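Local coordinates for tryptophanyl-tRNA synthetase (Cryptosporidium parvum Iowa II, PDB 3HV0), which probably charges tRNA(Trp) with tryptophan at the expense of ATP, this chain being the C-terminal part of the protein that carries the class I synthetase core, at residues 79-82 against 87-90; 135-140 against 364-369. One frame throughout, in Å; residues are numbered along the deposited sequence.

Contact 1: 79-82 against 87-90. With TRP (tryptophan), chain C.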
# COMPACT_ATOMS: atom_id res chain seq x y z
N THR A 79 6.17 -7.78 17.18
CA THR A 79 6.85 -6.56 17.55
C THR A 79 7.52 -5.98 16.32
O THR A 79 7.49 -6.59 15.28
CB THR A 79 7.81 -6.81 18.69
OG1 THR A 79 7.96 -5.58 19.40
CG2 THR A 79 9.15 -7.26 18.19
N GLY A 80 8.09 -4.79 16.43
CA GLY A 80 8.67 -4.12 15.25
C GLY A 80 9.76 -3.12 15.54
O GLY A 80 10.11 -2.90 16.69
N ARG A 81 10.30 -2.55 14.46
CA ARG A 81 11.44 -1.64 14.50
C ARG A 81 11.42 -0.71 13.26
O ARG A 81 11.20 -1.14 12.15
CB ARG A 81 12.70 -2.49 14.62
CG ARG A 81 13.99 -1.87 14.09
CD ARG A 81 14.45 -0.65 14.88
NE ARG A 81 15.65 -0.06 14.30
CZ ARG A 81 16.18 1.09 14.67
NH1 ARG A 81 15.63 1.81 15.63
NH2 ARG A 81 17.28 1.54 14.06
N GLY A 82 11.65 0.58 13.47
CA GLY A 82 11.74 1.53 12.37
C GLY A 82 13.19 1.87 12.06
O GLY A 82 13.83 2.53 12.86
N SER A 87 22.36 1.24 13.15
CA SER A 87 22.40 0.40 14.34
C SER A 87 21.29 0.73 15.34
O SER A 87 20.80 1.85 15.42
CB SER A 87 23.76 0.54 15.02
OG SER A 87 23.89 -0.44 16.04
N LEU A 88 20.87 -0.27 16.09
CA LEU A 88 19.85 -0.09 17.12
C LEU A 88 20.47 0.60 18.34
O LEU A 88 21.62 0.31 18.69
CB LEU A 88 19.25 -1.43 17.53
CG LEU A 88 17.98 -1.85 16.74
CD1 LEU A 88 18.18 -1.77 15.21
CD2 LEU A 88 17.52 -3.24 17.16
N HIS A 89 19.71 1.51 18.97
CA HIS A 89 20.11 2.05 20.28
C HIS A 89 19.95 0.93 21.29
O HIS A 89 19.24 -0.06 21.03
CB HIS A 89 19.25 3.24 20.74
CG HIS A 89 19.15 4.35 19.74
ND1 HIS A 89 17.95 4.90 19.35
CD2 HIS A 89 20.10 5.04 19.06
CE1 HIS A 89 18.16 5.87 18.48
NE2 HIS A 89 19.46 5.97 18.28
N VAL A 90 20.58 1.06 22.44
CA VAL A 90 20.40 0.08 23.50
C VAL A 90 18.97 0.15 24.04
O VAL A 90 18.44 -0.86 24.54
CB VAL A 90 21.45 0.26 24.62
CG1 VAL A 90 21.31 -0.82 25.68
CG2 VAL A 90 22.85 0.21 24.03
N TRP C . 6.95 2.15 13.87
CA TRP C . 7.68 1.47 14.98
C TRP C . 8.87 2.33 15.41
O TRP C . 9.33 3.19 14.64
CB TRP C . 8.14 0.05 14.60
CG TRP C . 7.07 -1.00 14.78
CD1 TRP C . 6.35 -1.62 13.79
CD2 TRP C . 6.62 -1.58 16.01
NE1 TRP C . 5.49 -2.53 14.33
CE2 TRP C . 5.62 -2.52 15.69
CE3 TRP C . 6.96 -1.40 17.35
CZ2 TRP C . 4.96 -3.27 16.66
CZ3 TRP C . 6.30 -2.14 18.31
CH2 TRP C . 5.30 -3.06 17.96
OXT TRP C . 9.36 2.15 16.54
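R81 and L88 run alongside each other, their side chains pointing opposite ways. The direct contact is van der Waals packing of a leucine methyl against the flat face of the guanidinium: CD1 of L88 lies 3.2 Å from NE of R81, a tight approach, and CG of the same leucine stands 3.8 Å above the plane, nearer the margin of the group than its middle. R81 reaches there because CG departs from the strand opposite the backbone N (chi1 154°) and the chain then bends at chi2 (66°). A branched aliphatic residue suits this face, which needs packing rather than bonding.

Two of the guanidinium nitrogens are bonded by residues outside the segments. NE bonds to N138 OD1 on helix 128-143, while the hydroxyl of S85 bonds both to NH2 of R81 and to the carbonyl O of S87, linking the segments indirectly. That carbonyl lies obliquely to the guanidinium, with S87 O 3.8 Å from R81 NH2. Through S85 and N138 the arginine is tied both to the loop after its strand, which it probably helps hold, and to helix 128-143.

Bound tryptophan rests against the backbone of residues 79-82. G80, lacking a side chain, lets the indole approach closely, its CA 3.4 Å from CD2 of the ligand. G82 similarly leaves room for the carboxylate, with its N 3.7 Å from the ligand O. T79 turns OG1 to within 3.9 Å of CH2 of the indole, and that hydroxyl is anchored by the carbonyl of P225.

Strand 76-81 is a parallel strand of the central sheet, between strands 222-227 and 110-114. H89 and V90 begin the HIGH-type signature of class I synthetases, which closes with H92 just before helix 93-106; F96 of that helix packs on T79 and R81.

Contact 2: 135-140 against 364-369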
# COMPACT_ATOMS: atom_id res chain seq x y z
N ALA A 135 17.46 -1.33 7.30
CA ALA A 135 16.61 -2.44 7.68
C ALA A 135 17.41 -3.74 7.80
O ALA A 135 17.28 -4.45 8.79
CB ALA A 135 15.49 -2.62 6.70
N TYR A 136 18.23 -4.03 6.80
CA TYR A 136 18.94 -5.32 6.80
C TYR A 136 20.03 -5.39 7.86
O TYR A 136 20.22 -6.45 8.47
CB TYR A 136 19.44 -5.72 5.40
CG TYR A 136 18.41 -6.64 4.76
CD1 TYR A 136 18.64 -8.01 4.61
CD2 TYR A 136 17.17 -6.14 4.39
CE1 TYR A 136 17.64 -8.84 4.05
CE2 TYR A 136 16.18 -6.95 3.83
CZ TYR A 136 16.42 -8.29 3.67
OH TYR A 136 15.41 -9.04 3.13
N GLU A 137 20.70 -4.28 8.12
CA GLU A 137 21.68 -4.25 9.20
C GLU A 137 20.98 -4.39 10.53
O GLU A 137 21.41 -5.16 11.40
CB GLU A 137 22.50 -2.97 9.17
CG GLU A 137 23.38 -2.83 7.95
CD GLU A 137 24.41 -3.93 7.85
OE1 GLU A 137 24.82 -4.46 8.89
OE2 GLU A 137 24.82 -4.26 6.72
N ASN A 138 19.88 -3.65 10.69
CA ASN A 138 19.02 -3.77 11.88
C ASN A 138 18.57 -5.21 12.18
O ASN A 138 18.54 -5.59 13.34
CB ASN A 138 17.80 -2.87 11.74
CG ASN A 138 18.11 -1.39 11.98
OD1 ASN A 138 17.20 -0.61 12.19
ND2 ASN A 138 19.40 -1.01 11.94
N MET A 139 18.25 -5.99 11.14
CA MET A 139 17.90 -7.41 11.32
C MET A 139 18.98 -8.20 12.02
O MET A 139 18.68 -9.06 12.85
CB MET A 139 17.64 -8.12 9.98
CG MET A 139 16.43 -7.64 9.24
SD MET A 139 15.89 -8.74 7.93
CE MET A 139 16.30 -10.32 8.67
N LYS A 140 20.23 -7.93 11.66
CA LYS A 140 21.38 -8.57 12.29
C LYS A 140 21.42 -8.29 13.80
O LYS A 140 21.66 -9.20 14.61
CB LYS A 140 22.70 -8.11 11.64
CG LYS A 140 22.86 -8.49 10.18
CD LYS A 140 24.09 -7.86 9.56
CE LYS A 140 24.50 -8.61 8.29
NZ LYS A 140 25.62 -7.97 7.54
N LYS A 364 29.48 -9.81 19.44
CA LYS A 364 29.96 -11.13 19.02
C LYS A 364 28.83 -11.99 18.44
O LYS A 364 29.03 -12.67 17.45
CB LYS A 364 30.68 -11.88 20.14
CG LYS A 364 29.80 -12.34 21.31
CD LYS A 364 30.29 -13.63 21.97
CE LYS A 364 29.10 -14.44 22.51
NZ LYS A 364 28.02 -13.60 23.13
N ASN A 365 27.65 -11.93 19.04
CA ASN A 365 26.47 -12.61 18.49
C ASN A 365 26.12 -12.09 17.10
O ASN A 365 25.62 -12.83 16.26
CB ASN A 365 25.25 -12.43 19.39
CG ASN A 365 25.32 -13.24 20.66
OD1 ASN A 365 26.07 -14.21 20.77
ND2 ASN A 365 24.53 -12.84 21.65
N ARG A 366 26.38 -10.81 16.87
CA ARG A 366 26.16 -10.20 15.55
C ARG A 366 27.17 -10.66 14.51
O ARG A 366 26.82 -10.75 13.32
CB ARG A 366 26.20 -8.68 15.65
CG ARG A 366 25.55 -8.00 14.46
CD ARG A 366 25.85 -6.51 14.45
NE ARG A 366 24.98 -5.85 13.48
CZ ARG A 366 25.27 -5.63 12.20
NH1 ARG A 366 26.43 -5.99 11.69
NH2 ARG A 366 24.37 -5.01 11.43
N GLU A 367 28.40 -10.97 14.92
CA GLU A 367 29.41 -11.47 13.98
C GLU A 367 29.02 -12.82 13.39
O GLU A 367 29.51 -13.18 12.33
CB GLU A 367 30.81 -11.62 14.60
CG GLU A 367 31.33 -10.44 15.38
CD GLU A 367 32.77 -10.63 15.83
OE1 GLU A 367 33.67 -10.69 14.98
OE2 GLU A 367 33.02 -10.71 17.06
N ALA A 368 28.15 -13.56 14.08
CA ALA A 368 27.70 -14.88 13.61
C ALA A 368 26.50 -14.80 12.69
O ALA A 368 25.86 -15.81 12.42
CB ALA A 368 27.36 -15.76 14.80
N ILE A 369 26.18 -13.61 12.19
CA ILE A 369 25.00 -13.42 11.38
C ILE A 369 25.40 -13.06 9.95
O ILE A 369 25.89 -11.97 9.69
CB ILE A 369 24.10 -12.31 11.98
CG1 ILE A 369 23.89 -12.59 13.47
CG2 ILE A 369 22.78 -12.22 11.23
CD1 ILE A 369 22.75 -11.86 14.07
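K140 lays the aliphatic part of its side chain over one face of the R366 guanidinium, CB standing 3.3 Å above the plane and CD 3.4 Å from NH2. R366 reaches across from the end of helix 344-367 with its chain extended from CG to NE, a span that suits arginine. At the edge of the guanidinium, E137 OE1 receives NH2 of R366 in a salt bridge of 2.6 Å, nearly straight at 175°, through the anti lone pair of the carboxylate oxygen. The two flat groups are nearly coplanar, 25° apart. E137 bends at chi2 (-62°) to bring its carboxylate there. NH2 of R366 also bonds to the backbone O of E137 at 3.0 Å, from above the carbonyl plane; this second bond is the more bent and less well directed of the two.

I369 packs beside K140, CG2 lying 3.9 Å from CG of the lysine. Outside the segments, NE of R366 forms a salt bridge with D141 OD2.

K140 NZ adds a long salt bridge of 3.8 Å to E137 OE1. With two positive side chains gathered round it, the E137 carboxylate would probably be held ionised, and the network joins the two helices by charge as well as by packing.

Overall arrangement
From the N terminus, the chain runs along strand 76-81 of the sheet and turns at once, so contact 1 closes a short loop of four residues leading to helix 93-106. Contact 2 opens later, on helix 128-143, and closes a loop of 223 residues that returns on helix 344-367. The two are in series, neither nested nor crossed, with centres about 12 Å apart. Helix 128-143 joins them: L88 CD1 packs 3.3 Å from CG of N138, and D141 accepts the backbone N of L88 at one oxygen and R366 at the other. Together they tie the tryptophan pocket, the signature loop and the C-terminal helices.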